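Local coordinates for argonaute (Methanocaldococcus jannaschii, PDB 5G5S), which uses short single-stranded DNA guides to bind complementary DNA targets and cut them, and may thereby help to defend the archaeon against invading genetic elements, at residues Phe309-Leu314 with Asp611-Ser616; Asn237-Tyr242 with Phe250-Cys255; Gln450-Lys455 with Lys701-Leu706. One frame throughout, in Å; residues are numbered along the deposited sequence.

Contact 1 (Phe309-Leu314 with Asp611-Ser616); sequences FNNTPL and DYRIGS
Phe309 N donates a nearly straight hydrogen bond to Arg613 O, 2.8 Å long with 167° at the hydrogen, and this backbone bond joins the chain just past strand 302-308 to the residue just ahead of strand 614-618. The Phe309 side chain returns over the same backbone. With CG beside its own backbone N (chi1 -54°), the ring lies along residues 613 to 615 and meets them obliquely. Its CE2 reaches Ile614 O at 3.4 Å. Next to it, Phe309 CZ comes within 3.7 Å of Gly615 CA, where the absence of a side chain allows so close an approach. Further out, Phe309 also meets the rings of Phe624 and Tyr663, so it is buried between the sheet and helix 656-666.

Arg613 reaches across in the other direction. Its chain leaves extended, passes Phe309 O with CD at 3.5 Å, and bends at chi3 (103°), which brings the guanidinium beside Asn311. Asn311 N then lies 4.1 Å above the centre of one guanidinium face, and Asn311 CB touches Arg613 NH1 at 3.5 Å. The amide of Asn311 is engaged by another group, its OD1 accepting a hydrogen bond from Lys667 NZ. Arg613 thus covers the chain just where it leaves the sheet, and Asn311 itself is the centre of an inverse gamma turn.

The pairing continues past this point, through backbone bonds between Gly615 and Met307. On the other side of strand 614-618, Arg613 and Ile614 both face Leu625, forming a G1 beta bulge at the open end of the antiparallel hairpin 614-618/621-625, within the large mixed sheet of the RNase H-like PIWI domain.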
ATOM      1  N   PHE A 309       9.007  -8.679 -18.477  1.00 69.51           N
ATOM      2  CA  PHE A 309      10.189  -8.269 -17.731  1.00 68.76           C
ATOM      3  C   PHE A 309      11.230  -9.374 -17.645  1.00 72.76           C
ATOM      4  O   PHE A 309      10.886 -10.554 -17.647  1.00 72.44           O
ATOM      5  CB  PHE A 309       9.811  -7.781 -16.319  1.00 69.24           C
ATOM      6  CG  PHE A 309       8.761  -6.700 -16.247  1.00 69.34           C
ATOM      7  CD1 PHE A 309       8.915  -5.509 -16.948  1.00 72.84           C
ATOM      8  CD2 PHE A 309       7.655  -6.839 -15.418  1.00 69.81           C
ATOM      9  CE1 PHE A 309       7.949  -4.505 -16.869  1.00 73.16           C
ATOM     10  CE2 PHE A 309       6.697  -5.829 -15.325  1.00 71.75           C
ATOM     11  CZ  PHE A 309       6.849  -4.666 -16.051  1.00 70.77           C
ATOM     12  N   ASN A 310      12.508  -8.996 -17.570  1.00 69.82           N
ATOM     13  CA  ASN A 310      13.576  -9.980 -17.419  1.00 70.93           C
ATOM     14  C   ASN A 310      13.619 -10.450 -15.984  1.00 73.84           C
ATOM     15  O   ASN A 310      13.338  -9.663 -15.071  1.00 72.50           O
ATOM     16  CB  ASN A 310      14.926  -9.379 -17.808  1.00 75.03           C
ATOM     17  CG  ASN A 310      14.986  -8.898 -19.230  1.00 90.36           C
ATOM     18  OD1 ASN A 310      14.481  -9.547 -20.159  1.00 80.74           O
ATOM     19  ND2 ASN A 310      15.603  -7.745 -19.424  1.00 79.76           N
ATOM     20  N   ASN A 311      13.951 -11.724 -15.776  1.00 91.55           N
ATOM     21  CA  ASN A 311      14.054 -12.297 -14.441  1.00 88.69           C
ATOM     22  C   ASN A 311      15.445 -11.940 -13.926  1.00 92.12           C
ATOM     23  O   ASN A 311      16.392 -12.715 -14.063  1.00 93.77           O
ATOM     24  CB  ASN A 311      13.812 -13.811 -14.491  1.00 92.28           C
ATOM     25  CG  ASN A 311      13.754 -14.469 -13.137  1.00113.33           C
ATOM     26  OD1 ASN A 311      13.196 -13.929 -12.175  1.00105.29           O
ATOM     27  ND2 ASN A 311      14.293 -15.678 -13.053  1.00104.84           N
ATOM     28  N   THR A 312      15.579 -10.710 -13.422  1.00 87.29           N
ATOM     29  CA  THR A 312      16.842 -10.142 -12.960  1.00 85.99           C
ATOM     30  C   THR A 312      17.502 -11.001 -11.881  1.00 87.03           C
ATOM     31  O   THR A 312      16.829 -11.423 -10.946  1.00 83.22           O
ATOM     32  CB  THR A 312      16.663  -8.647 -12.654  1.00 95.85           C
ATOM     33  OG1 THR A 312      16.249  -7.998 -13.860  1.00 97.62           O
ATOM     34  CG2 THR A 312      17.931  -7.974 -12.115  1.00 94.65           C
ATOM     35  N   PRO A 313      18.789 -11.365 -12.045  1.00 86.04           N
ATOM     36  CA  PRO A 313      19.422 -12.189 -11.017  1.00 84.23           C
ATOM     37  C   PRO A 313      19.766 -11.369  -9.780  1.00 83.85           C
ATOM     38  O   PRO A 313      19.790 -10.133  -9.813  1.00 82.42           O
ATOM     39  CB  PRO A 313      20.664 -12.773 -11.710  1.00 88.39           C
ATOM     40  CG  PRO A 313      20.794 -12.055 -13.006  1.00 95.54           C
ATOM     41  CD  PRO A 313      19.752 -10.988 -13.097  1.00 90.70           C
ATOM     42  N   LEU A 314      19.983 -12.083  -8.678  1.00 77.89           N
ATOM     43  CA  LEU A 314      20.345 -11.529  -7.394  1.00 75.53           C
ATOM     44  C   LEU A 314      21.751 -11.992  -7.083  1.00 79.31           C
ATOM     45  O   LEU A 314      22.193 -13.031  -7.584  1.00 80.67           O
ATOM     46  CB  LEU A 314      19.359 -11.999  -6.298  1.00 73.92           C
ATOM     47  CG  LEU A 314      17.874 -11.655  -6.509  1.00 78.24           C
ATOM     48  CD1 LEU A 314      16.973 -12.594  -5.730  1.00 77.38           C
ATOM     49  CD2 LEU A 314      17.575 -10.207  -6.165  1.00 80.02           C
ATOM     50  N   ASP A 611      -1.498 -14.261 -16.683  1.00 75.37           N
ATOM     51  CA  ASP A 611      -0.066 -14.058 -16.903  1.00 75.30           C
ATOM     52  C   ASP A 611       0.443 -12.873 -16.046  1.00 75.70           C
ATOM     53  O   ASP A 611      -0.340 -12.018 -15.623  1.00 72.69           O
ATOM     54  CB  ASP A 611       0.234 -13.864 -18.405  1.00 78.69           C
ATOM     55  CG  ASP A 611       1.706 -13.921 -18.806  1.00 96.12           C
ATOM     56  OD1 ASP A 611       2.523 -14.474 -18.021  1.00 98.39           O
ATOM     57  OD2 ASP A 611       2.043 -13.407 -19.899  1.00102.90           O
ATOM     58  N   TYR A 612       1.744 -12.867 -15.760  1.00 72.06           N
ATOM     59  CA  TYR A 612       2.407 -11.909 -14.890  1.00 70.15           C
ATOM     60  C   TYR A 612       3.816 -11.633 -15.399  1.00 73.34           C
ATOM     61  O   TYR A 612       4.232 -12.261 -16.370  1.00 73.97           O
ATOM     62  CB  TYR A 612       2.433 -12.454 -13.442  1.00 72.62           C
ATOM     63  CG  TYR A 612       3.226 -13.738 -13.280  1.00 79.05           C
ATOM     64  CD1 TYR A 612       2.664 -14.974 -13.592  1.00 83.09           C
ATOM     65  CD2 TYR A 612       4.538 -13.717 -12.813  1.00 81.11           C
ATOM     66  CE1 TYR A 612       3.402 -16.151 -13.485  1.00 87.45           C
ATOM     67  CE2 TYR A 612       5.285 -14.889 -12.700  1.00 84.89           C
ATOM     68  CZ  TYR A 612       4.704 -16.108 -13.008  1.00 97.11           C
ATOM     69  OH  TYR A 612       5.425 -17.269 -12.846  1.00103.79           O
ATOM     70  N   ARG A 613       4.565 -10.717 -14.725  1.00 69.28           N
ATOM     71  CA  ARG A 613       5.919 -10.293 -15.114  1.00 68.83           C
ATOM     72  C   ARG A 613       5.769  -9.534 -16.460  1.00 70.83           C
ATOM     73  O   ARG A 613       6.643  -9.601 -17.319  1.00 70.40           O
ATOM     74  CB  ARG A 613       6.866 -11.518 -15.206  1.00 71.34           C
ATOM     75  CG  ARG A 613       8.357 -11.223 -15.188  1.00 80.58           C
ATOM     76  CD  ARG A 613       9.160 -12.511 -15.324  1.00 91.55           C
ATOM     77  NE  ARG A 613       9.699 -12.666 -16.677  1.00102.94           N
ATOM     78  CZ  ARG A 613      10.502 -13.649 -17.074  1.00121.30           C
ATOM     79  NH1 ARG A 613      10.859 -14.608 -16.228  1.00112.98           N
ATOM     80  NH2 ARG A 613      10.953 -13.683 -18.322  1.00105.89           N
ATOM     81  N   ILE A 614       4.636  -8.787 -16.607  1.00 66.34           N
ATOM     82  CA  ILE A 614       4.250  -8.020 -17.798  1.00 65.80           C
ATOM     83  C   ILE A 614       3.938  -6.545 -17.517  1.00 67.37           C
ATOM     84  O   ILE A 614       3.457  -6.192 -16.439  1.00 65.04           O
ATOM     85  CB  ILE A 614       3.127  -8.721 -18.639  1.00 69.70           C
ATOM     86  CG1 ILE A 614       1.835  -8.950 -17.811  1.00 69.20           C
ATOM     87  CG2 ILE A 614       3.638 -10.019 -19.292  1.00 71.60           C
ATOM     88  CD1 ILE A 614       0.571  -9.152 -18.644  1.00 78.24           C
ATOM     89  N   GLY A 615       4.204  -5.711 -18.515  1.00 64.04           N
ATOM     90  CA  GLY A 615       3.994  -4.274 -18.441  1.00 61.90           C
ATOM     91  C   GLY A 615       3.661  -3.654 -19.776  1.00 66.83           C
ATOM     92  O   GLY A 615       4.154  -4.100 -20.816  1.00 67.90           O
ATOM     93  N   SER A 616       2.804  -2.622 -19.755  1.00 62.83           N
ATOM     94  CA  SER A 616       2.411  -1.889 -20.961  1.00 62.82           C
ATOM     95  C   SER A 616       2.150  -0.412 -20.641  1.00 67.58           C
ATOM     96  O   SER A 616       2.257  -0.010 -19.481  1.00 65.75           O
ATOM     97  CB  SER A 616       1.210  -2.544 -21.634  1.00 65.41           C
ATOM     98  OG  SER A 616       1.027  -2.035 -22.942  1.00 70.92           O
TER

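Contact 2 (Asn237-Tyr242 with Phe250-Cys255); sequences NQPIMY and FAPQFC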
ATOM      1  N   ASN A 237     -16.018   2.198  29.432  1.00122.33           N
ATOM      2  CA  ASN A 237     -14.577   1.901  29.410  1.00120.76           C
ATOM      3  C   ASN A 237     -14.068   1.606  27.976  1.00119.20           C
ATOM      4  O   ASN A 237     -13.070   0.905  27.789  1.00117.74           O
ATOM      5  CB  ASN A 237     -14.254   0.754  30.375  1.00123.67           C
ATOM      6  N   GLN A 238     -14.757   2.182  26.975  1.00113.18           N
ATOM      7  CA  GLN A 238     -14.497   2.082  25.535  1.00109.08           C
ATOM      8  C   GLN A 238     -13.382   3.068  25.136  1.00113.25           C
ATOM      9  O   GLN A 238     -13.390   4.198  25.640  1.00115.48           O
ATOM     10  CB  GLN A 238     -15.784   2.452  24.794  1.00108.87           C
ATOM     11  CG  GLN A 238     -15.905   1.969  23.361  1.00112.37           C
ATOM     12  CD  GLN A 238     -17.016   2.723  22.673  1.00125.06           C
ATOM     13  OE1 GLN A 238     -16.773   3.562  21.807  1.00116.60           O
ATOM     14  NE2 GLN A 238     -18.256   2.506  23.098  1.00118.60           N
ATOM     15  N   PRO A 239     -12.453   2.695  24.208  1.00107.22           N
ATOM     16  CA  PRO A 239     -11.391   3.637  23.806  1.00107.53           C
ATOM     17  C   PRO A 239     -11.917   4.842  23.046  1.00109.13           C
ATOM     18  O   PRO A 239     -13.014   4.788  22.495  1.00107.27           O
ATOM     19  CB  PRO A 239     -10.477   2.794  22.901  1.00107.60           C
ATOM     20  CG  PRO A 239     -10.878   1.386  23.114  1.00110.80           C
ATOM     21  CD  PRO A 239     -12.318   1.417  23.486  1.00106.01           C
ATOM     22  N   ILE A 240     -11.138   5.930  23.036  1.00106.86           N
ATOM     23  CA  ILE A 240     -11.477   7.147  22.307  1.00106.78           C
ATOM     24  C   ILE A 240     -10.655   7.125  21.021  1.00108.45           C
ATOM     25  O   ILE A 240      -9.487   7.485  21.020  1.00110.60           O
ATOM     26  CB  ILE A 240     -11.296   8.452  23.148  1.00114.14           C
ATOM     27  CG1 ILE A 240     -11.920   8.362  24.580  1.00116.92           C
ATOM     28  CG2 ILE A 240     -11.768   9.695  22.381  1.00115.15           C
ATOM     29  CD1 ILE A 240     -13.452   8.007  24.723  1.00123.47           C
ATOM     30  N   MET A 241     -11.258   6.643  19.944  1.00101.62           N
ATOM     31  CA  MET A 241     -10.608   6.539  18.640  1.00100.61           C
ATOM     32  C   MET A 241     -10.513   7.912  17.966  1.00105.14           C
ATOM     33  O   MET A 241     -11.284   8.818  18.286  1.00106.50           O
ATOM     34  CB  MET A 241     -11.407   5.554  17.769  1.00 99.47           C
ATOM     35  CG  MET A 241     -10.749   5.188  16.459  1.00102.40           C
ATOM     36  SD  MET A 241     -11.759   3.982  15.590  1.00103.02           S
ATOM     37  CE  MET A 241     -10.684   2.658  15.620  1.00 99.85           C
ATOM     38  N   TYR A 242      -9.556   8.063  17.049  1.00101.38           N
ATOM     39  CA  TYR A 242      -9.362   9.269  16.250  1.00103.67           C
ATOM     40  C   TYR A 242      -9.143   8.859  14.802  1.00104.47           C
ATOM     41  O   TYR A 242      -8.739   7.726  14.554  1.00101.95           O
ATOM     42  CB  TYR A 242      -8.209  10.133  16.808  1.00110.16           C
ATOM     43  CG  TYR A 242      -8.623  10.947  18.017  1.00114.38           C
ATOM     44  CD1 TYR A 242      -8.538  10.417  19.302  1.00116.41           C
ATOM     45  CD2 TYR A 242      -9.140  12.231  17.874  1.00117.92           C
ATOM     46  CE1 TYR A 242      -8.955  11.145  20.415  1.00120.39           C
ATOM     47  CE2 TYR A 242      -9.556  12.971  18.979  1.00121.70           C
ATOM     48  CZ  TYR A 242      -9.463  12.424  20.249  1.00130.80           C
ATOM     49  OH  TYR A 242      -9.866  13.156  21.342  1.00136.91           O
ATOM     50  N   PHE A 250     -13.751   9.740  17.819  1.00 99.29           N
ATOM     51  CA  PHE A 250     -14.585   8.631  17.345  1.00 94.85           C
ATOM     52  C   PHE A 250     -14.814   7.584  18.438  1.00 97.56           C
ATOM     53  O   PHE A 250     -13.941   7.368  19.281  1.00 98.89           O
ATOM     54  CB  PHE A 250     -13.922   7.980  16.122  1.00 93.77           C
ATOM     55  CG  PHE A 250     -14.002   8.789  14.849  1.00 95.48           C
ATOM     56  CD1 PHE A 250     -13.359  10.018  14.744  1.00101.49           C
ATOM     57  CD2 PHE A 250     -14.698   8.311  13.745  1.00 95.70           C
ATOM     58  CE1 PHE A 250     -13.430  10.762  13.567  1.00104.08           C
ATOM     59  CE2 PHE A 250     -14.764   9.053  12.564  1.00 99.80           C
ATOM     60  CZ  PHE A 250     -14.120  10.270  12.480  1.00101.49           C
ATOM     61  N   ALA A 251     -15.987   6.944  18.424  1.00 92.02           N
ATOM     62  CA  ALA A 251     -16.336   5.882  19.368  1.00 91.08           C
ATOM     63  C   ALA A 251     -16.466   4.569  18.559  1.00 91.59           C
ATOM     64  O   ALA A 251     -17.411   4.452  17.771  1.00 89.53           O
ATOM     65  CB  ALA A 251     -17.636   6.215  20.084  1.00 93.91           C
ATOM     66  N   PRO A 252     -15.494   3.609  18.682  1.00 86.54           N
ATOM     67  CA  PRO A 252     -15.548   2.369  17.875  1.00 83.39           C
ATOM     68  C   PRO A 252     -16.879   1.618  17.803  1.00 83.97           C
ATOM     69  O   PRO A 252     -17.141   0.970  16.793  1.00 81.76           O
ATOM     70  CB  PRO A 252     -14.407   1.515  18.441  1.00 85.55           C
ATOM     71  CG  PRO A 252     -14.018   2.168  19.729  1.00 92.20           C
ATOM     72  CD  PRO A 252     -14.284   3.620  19.526  1.00 88.92           C
ATOM     73  N   GLN A 253     -17.736   1.754  18.834  1.00 80.84           N
ATOM     74  CA  GLN A 253     -19.082   1.171  18.891  1.00 80.62           C
ATOM     75  C   GLN A 253     -20.006   1.780  17.817  1.00 83.03           C
ATOM     76  O   GLN A 253     -20.933   1.112  17.361  1.00 82.18           O
ATOM     77  CB  GLN A 253     -19.696   1.380  20.293  1.00 84.83           C
ATOM     78  CG  GLN A 253     -20.820   0.399  20.649  1.00 92.37           C
ATOM     79  CD  GLN A 253     -21.373   0.530  22.058  1.00101.25           C
ATOM     80  OE1 GLN A 253     -20.690   0.930  23.007  1.00 96.13           O
ATOM     81  NE2 GLN A 253     -22.614   0.110  22.237  1.00 92.65           N
ATOM     82  N   PHE A 254     -19.751   3.048  17.431  1.00 79.15           N
ATOM     83  CA  PHE A 254     -20.543   3.814  16.468  1.00 79.00           C
ATOM     84  C   PHE A 254     -20.114   3.636  15.005  1.00 82.48           C
ATOM     85  O   PHE A 254     -20.803   4.134  14.109  1.00 82.45           O
ATOM     86  CB  PHE A 254     -20.526   5.317  16.842  1.00 83.06           C
ATOM     87  CG  PHE A 254     -21.025   5.749  18.212  1.00 87.75           C
ATOM     88  CD1 PHE A 254     -21.607   4.835  19.088  1.00 91.80           C
ATOM     89  CD2 PHE A 254     -20.922   7.073  18.619  1.00 92.75           C
ATOM     90  CE1 PHE A 254     -22.061   5.237  20.346  1.00 96.37           C
ATOM     91  CE2 PHE A 254     -21.382   7.475  19.879  1.00 99.02           C
ATOM     92  CZ  PHE A 254     -21.945   6.553  20.732  1.00 97.92           C
ATOM     93  N   CYS A 255     -18.984   2.942  14.759  1.00 78.72           N
ATOM     94  CA  CYS A 255     -18.429   2.755  13.418  1.00 77.94           C
ATOM     95  C   CYS A 255     -18.503   1.308  12.914  1.00 77.33           C
ATOM     96  O   CYS A 255     -18.622   0.372  13.713  1.00 74.79           O
ATOM     97  CB  CYS A 255     -16.997   3.290  13.349  1.00 79.91           C
ATOM     98  SG  CYS A 255     -16.709   4.793  14.325  1.00 87.14           S
TER
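The Phe250 ring has Met241 O at its edge, near the ring plane, while Tyr242 CA approaches it obliquely, 4.3 Å from CD1. The amides of Gln238 and Gln253 are turned 59° against each other, and their side chains cross at about a right angle; Gln238 NE2 lies 2.9 Å from Gln253 OE1, but the angle is too poor for a hydrogen bond. Gln253 NE2 instead donates to the carbonyls of Phe231 and Glu233. The Phe254 ring bears Ala251 CB on one face, offset toward the rim, and stacks with Phe231.

Between these groups the backbones form a single antiparallel bridge, the hydrogen-bonded pair Met241 and Phe250, within the PAZ domain. Phe250 N gives the shorter, straighter bond, to Met241 O at 2.7 Å; the return bond from Met241 N is weak, bent to 126°. Phe250 lies about 4 Å, side chain to side chain, from Tyr196, which contacts the 3' end of the guide.

In Gln238, CG anti to the backbone N (chi1 -159°) and an extended chain carry OE1 to 3.3 Å from Ala251 CB and 3.4 Å from Pro252 CD. Met241 CB packs against the same Pro252 CD at 3.9 Å, and Trp168 and Leu178 close around this proline.

Contact 3 (Gln450-Lys455 with Lys701-Leu706); sequences QLFDLK and KIDEEL
Side-chain packing joins the end of Mid-domain helix 442-452 to the segment leading into the short C-terminal helix 704-708, with the ring of Phe452 at its centre. Phe452 projects with CG anti to its backbone N (chi1 -175°) and presents its edge to the other segment. Asp703 CB lies in the ring plane, 3.6 Å from CZ, and Leu706 CD1 does the same at 3.6 Å from CE1, the leucine side chain running opposite to that of Phe452. The Lys701 and Phe452 side chains cross at about a right angle, Lys701 CE 3.8 Å from Phe452 CE2, while Lys701 O approaches the ring obliquely. Tyr713 stacks with Phe452, and its hydroxyl is hydrogen-bonded to Lys701 O and Asp703 N, so one tyrosine ties the ring to the segment it touches.

Both helix ends are capped here. Helix 442-452 finishes in a Schellman motif, with Lys455, at positive phi, as its C-prime residue, whereas Asp703 is the N-cap of helix 704-708 and its OD1 accepts a weak bond from Leu706 N, 3.5 Å long. The other carboxylate oxygen, OD2, forms a salt bridge with Lys701 NZ at 3.6 Å.

On the exposed side, Asp453 and Lys701 slide past each other in opposite directions: Asp453 OD1 rests 3.4 Å from Lys701 CB, yet stays 6.0 Å from Lys701 NZ; the ammonium pairs with Asp703 instead.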
ATOM      1  N   GLN A 450       4.102  -5.861  21.258  1.00 78.37           N
ATOM      2  CA  GLN A 450       4.387  -5.787  22.699  1.00 83.19           C
ATOM      3  C   GLN A 450       5.734  -6.409  23.073  1.00 88.59           C
ATOM      4  O   GLN A 450       6.343  -5.995  24.060  1.00 91.74           O
ATOM      5  CB  GLN A 450       3.252  -6.419  23.523  1.00 87.66           C
ATOM      6  CG  GLN A 450       1.962  -5.598  23.530  1.00108.53           C
ATOM      7  CD  GLN A 450       1.005  -6.001  24.627  1.00132.36           C
ATOM      8  OE1 GLN A 450       0.880  -7.175  24.996  1.00129.23           O
ATOM      9  NE2 GLN A 450       0.283  -5.024  25.159  1.00127.55           N
ATOM     10  N   LEU A 451       6.171  -7.418  22.300  1.00 83.06           N
ATOM     11  CA  LEU A 451       7.450  -8.112  22.438  1.00 83.31           C
ATOM     12  C   LEU A 451       8.564  -7.137  22.048  1.00 86.38           C
ATOM     13  O   LEU A 451       9.574  -7.074  22.742  1.00 88.66           O
ATOM     14  CB  LEU A 451       7.472  -9.331  21.495  1.00 81.20           C
ATOM     15  CG  LEU A 451       7.801 -10.727  22.042  1.00 87.60           C
ATOM     16  CD1 LEU A 451       7.292 -10.942  23.445  1.00 91.43           C
ATOM     17  CD2 LEU A 451       7.244 -11.791  21.126  1.00 87.65           C
ATOM     18  N   PHE A 452       8.368  -6.357  20.956  1.00 79.47           N
ATOM     19  CA  PHE A 452       9.342  -5.361  20.493  1.00 77.88           C
ATOM     20  C   PHE A 452       9.537  -4.178  21.466  1.00 86.13           C
ATOM     21  O   PHE A 452      10.631  -3.607  21.517  1.00 86.70           O
ATOM     22  CB  PHE A 452       9.053  -4.890  19.060  1.00 75.29           C
ATOM     23  CG  PHE A 452      10.125  -3.962  18.545  1.00 75.41           C
ATOM     24  CD1 PHE A 452      11.361  -4.457  18.148  1.00 77.96           C
ATOM     25  CD2 PHE A 452       9.941  -2.581  18.565  1.00 77.25           C
ATOM     26  CE1 PHE A 452      12.379  -3.594  17.748  1.00 79.45           C
ATOM     27  CE2 PHE A 452      10.976  -1.717  18.209  1.00 80.35           C
ATOM     28  CZ  PHE A 452      12.182  -2.228  17.784  1.00 78.63           C
ATOM     29  N   ASP A 453       8.492  -3.825  22.240  1.00 85.52           N
ATOM     30  CA  ASP A 453       8.553  -2.775  23.256  1.00 89.69           C
ATOM     31  C   ASP A 453       9.563  -3.156  24.359  1.00 96.18           C
ATOM     32  O   ASP A 453      10.086  -2.278  25.046  1.00 98.40           O
ATOM     33  CB  ASP A 453       7.165  -2.552  23.879  1.00 94.08           C
ATOM     34  CG  ASP A 453       6.280  -1.551  23.162  1.00104.52           C
ATOM     35  OD1 ASP A 453       6.790  -0.831  22.269  1.00102.40           O
ATOM     36  OD2 ASP A 453       5.091  -1.441  23.536  1.00113.88           O
ATOM     37  N   LEU A 454       9.828  -4.475  24.493  1.00 92.80           N
ATOM     38  CA  LEU A 454      10.765  -5.142  25.407  1.00 95.90           C
ATOM     39  C   LEU A 454      12.102  -5.461  24.669  1.00 97.85           C
ATOM     40  O   LEU A 454      12.904  -6.244  25.175  1.00 99.36           O
ATOM     41  CB  LEU A 454      10.112  -6.470  25.867  1.00 96.93           C
ATOM     42  CG  LEU A 454       9.294  -6.503  27.163  1.00106.08           C
ATOM     43  CD1 LEU A 454       7.968  -5.756  27.030  1.00105.82           C
ATOM     44  CD2 LEU A 454       8.976  -7.922  27.529  1.00109.37           C
ATOM     45  N   LYS A 455      12.316  -4.872  23.461  1.00 91.38           N
ATOM     46  CA  LYS A 455      13.489  -5.065  22.586  1.00 89.69           C
ATOM     47  C   LYS A 455      13.627  -6.502  22.004  1.00 92.76           C
ATOM     48  O   LYS A 455      14.725  -6.912  21.611  1.00 93.22           O
ATOM     49  CB  LYS A 455      14.796  -4.552  23.236  1.00 94.98           C
ATOM     50  N   LYS A 701       6.878   0.770  18.643  1.00 78.10           N
ATOM     51  CA  LYS A 701       7.976   1.623  19.106  1.00 78.24           C
ATOM     52  C   LYS A 701       8.879   2.042  17.935  1.00 78.45           C
ATOM     53  O   LYS A 701       9.123   1.244  17.027  1.00 75.74           O
ATOM     54  CB  LYS A 701       8.801   0.861  20.159  1.00 83.31           C
ATOM     55  CG  LYS A 701       9.866   1.681  20.873  1.00 98.41           C
ATOM     56  CD  LYS A 701      10.685   0.830  21.841  1.00109.38           C
ATOM     57  CE  LYS A 701      11.987   0.350  21.245  1.00113.71           C
ATOM     58  NZ  LYS A 701      12.809  -0.389  22.239  1.00122.66           N
ATOM     59  N   ILE A 702       9.373   3.293  17.966  1.00 74.60           N
ATOM     60  CA  ILE A 702      10.332   3.812  16.994  1.00 71.51           C
ATOM     61  C   ILE A 702      11.680   3.572  17.653  1.00 76.47           C
ATOM     62  O   ILE A 702      11.942   4.125  18.733  1.00 77.61           O
ATOM     63  CB  ILE A 702      10.141   5.324  16.669  1.00 74.28           C
ATOM     64  CG1 ILE A 702       8.752   5.636  16.104  1.00 73.22           C
ATOM     65  CG2 ILE A 702      11.260   5.847  15.747  1.00 73.75           C
ATOM     66  CD1 ILE A 702       8.355   7.101  16.273  1.00 82.39           C
ATOM     67  N   ASP A 703      12.513   2.711  17.038  1.00 72.15           N
ATOM     68  CA  ASP A 703      13.850   2.396  17.548  1.00 73.47           C
ATOM     69  C   ASP A 703      14.827   2.918  16.519  1.00 76.55           C
ATOM     70  O   ASP A 703      15.075   2.257  15.501  1.00 74.54           O
ATOM     71  CB  ASP A 703      14.019   0.882  17.773  1.00 75.69           C
ATOM     72  CG  ASP A 703      15.226   0.489  18.596  1.00 83.52           C
ATOM     73  OD1 ASP A 703      16.341   0.969  18.291  1.00 81.25           O
ATOM     74  OD2 ASP A 703      15.079  -0.368  19.485  1.00 97.70           O
ATOM     75  N   GLU A 704      15.331   4.143  16.774  1.00 74.50           N
ATOM     76  CA  GLU A 704      16.233   4.918  15.919  1.00 73.20           C
ATOM     77  C   GLU A 704      17.438   4.165  15.399  1.00 75.58           C
ATOM     78  O   GLU A 704      17.701   4.229  14.195  1.00 73.64           O
ATOM     79  CB  GLU A 704      16.670   6.218  16.603  1.00 76.66           C
ATOM     80  CG  GLU A 704      15.589   7.286  16.634  1.00 89.72           C
ATOM     81  CD  GLU A 704      15.829   8.385  17.654  1.00123.11           C
ATOM     82  OE1 GLU A 704      15.868   8.080  18.869  1.00117.25           O
ATOM     83  OE2 GLU A 704      15.954   9.560  17.237  1.00123.31           O
ATOM     84  N   GLU A 705      18.168   3.465  16.295  1.00 73.11           N
ATOM     85  CA  GLU A 705      19.366   2.702  15.945  1.00 73.28           C
ATOM     86  C   GLU A 705      19.047   1.603  14.942  1.00 75.74           C
ATOM     87  O   GLU A 705      19.775   1.456  13.952  1.00 74.52           O
ATOM     88  CB  GLU A 705      20.053   2.129  17.194  1.00 77.78           C
ATOM     89  N   LEU A 706      17.932   0.866  15.177  1.00 70.78           N
ATOM     90  CA  LEU A 706      17.480  -0.228  14.321  1.00 68.17           C
ATOM     91  C   LEU A 706      17.018   0.234  12.958  1.00 66.83           C
ATOM     92  O   LEU A 706      17.313  -0.440  11.985  1.00 65.81           O
ATOM     93  CB  LEU A 706      16.394  -1.096  14.988  1.00 68.86           C
ATOM     94  CG  LEU A 706      16.705  -1.810  16.310  1.00 76.30           C
ATOM     95  CD1 LEU A 706      15.669  -2.850  16.587  1.00 76.08           C
ATOM     96  CD2 LEU A 706      18.094  -2.452  16.323  1.00 80.68           C
TER

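Contacts 1 and 2 are buried, contact 3 only partly so. Each joins different elements: contact 1 ties the chain leaving strand 302-308 to a PIWI strand in the same mixed sheet, contact 2 closes a short loop excursion within PAZ, and contact 3 sets the Mid domain against the C-terminal part of the chain. The first two rely on backbone bonds with an aromatic beside them; in contact 3 side-chain packing around an aromatic ring does most of the joining, and charged side chains flank it. Contacts 1 and 2 lie on opposite sides of the chain's centre, while contacts 2 and 3 approach to about 13 Å between nearest atoms. Contacts 1 and 3 alternate along the sequence.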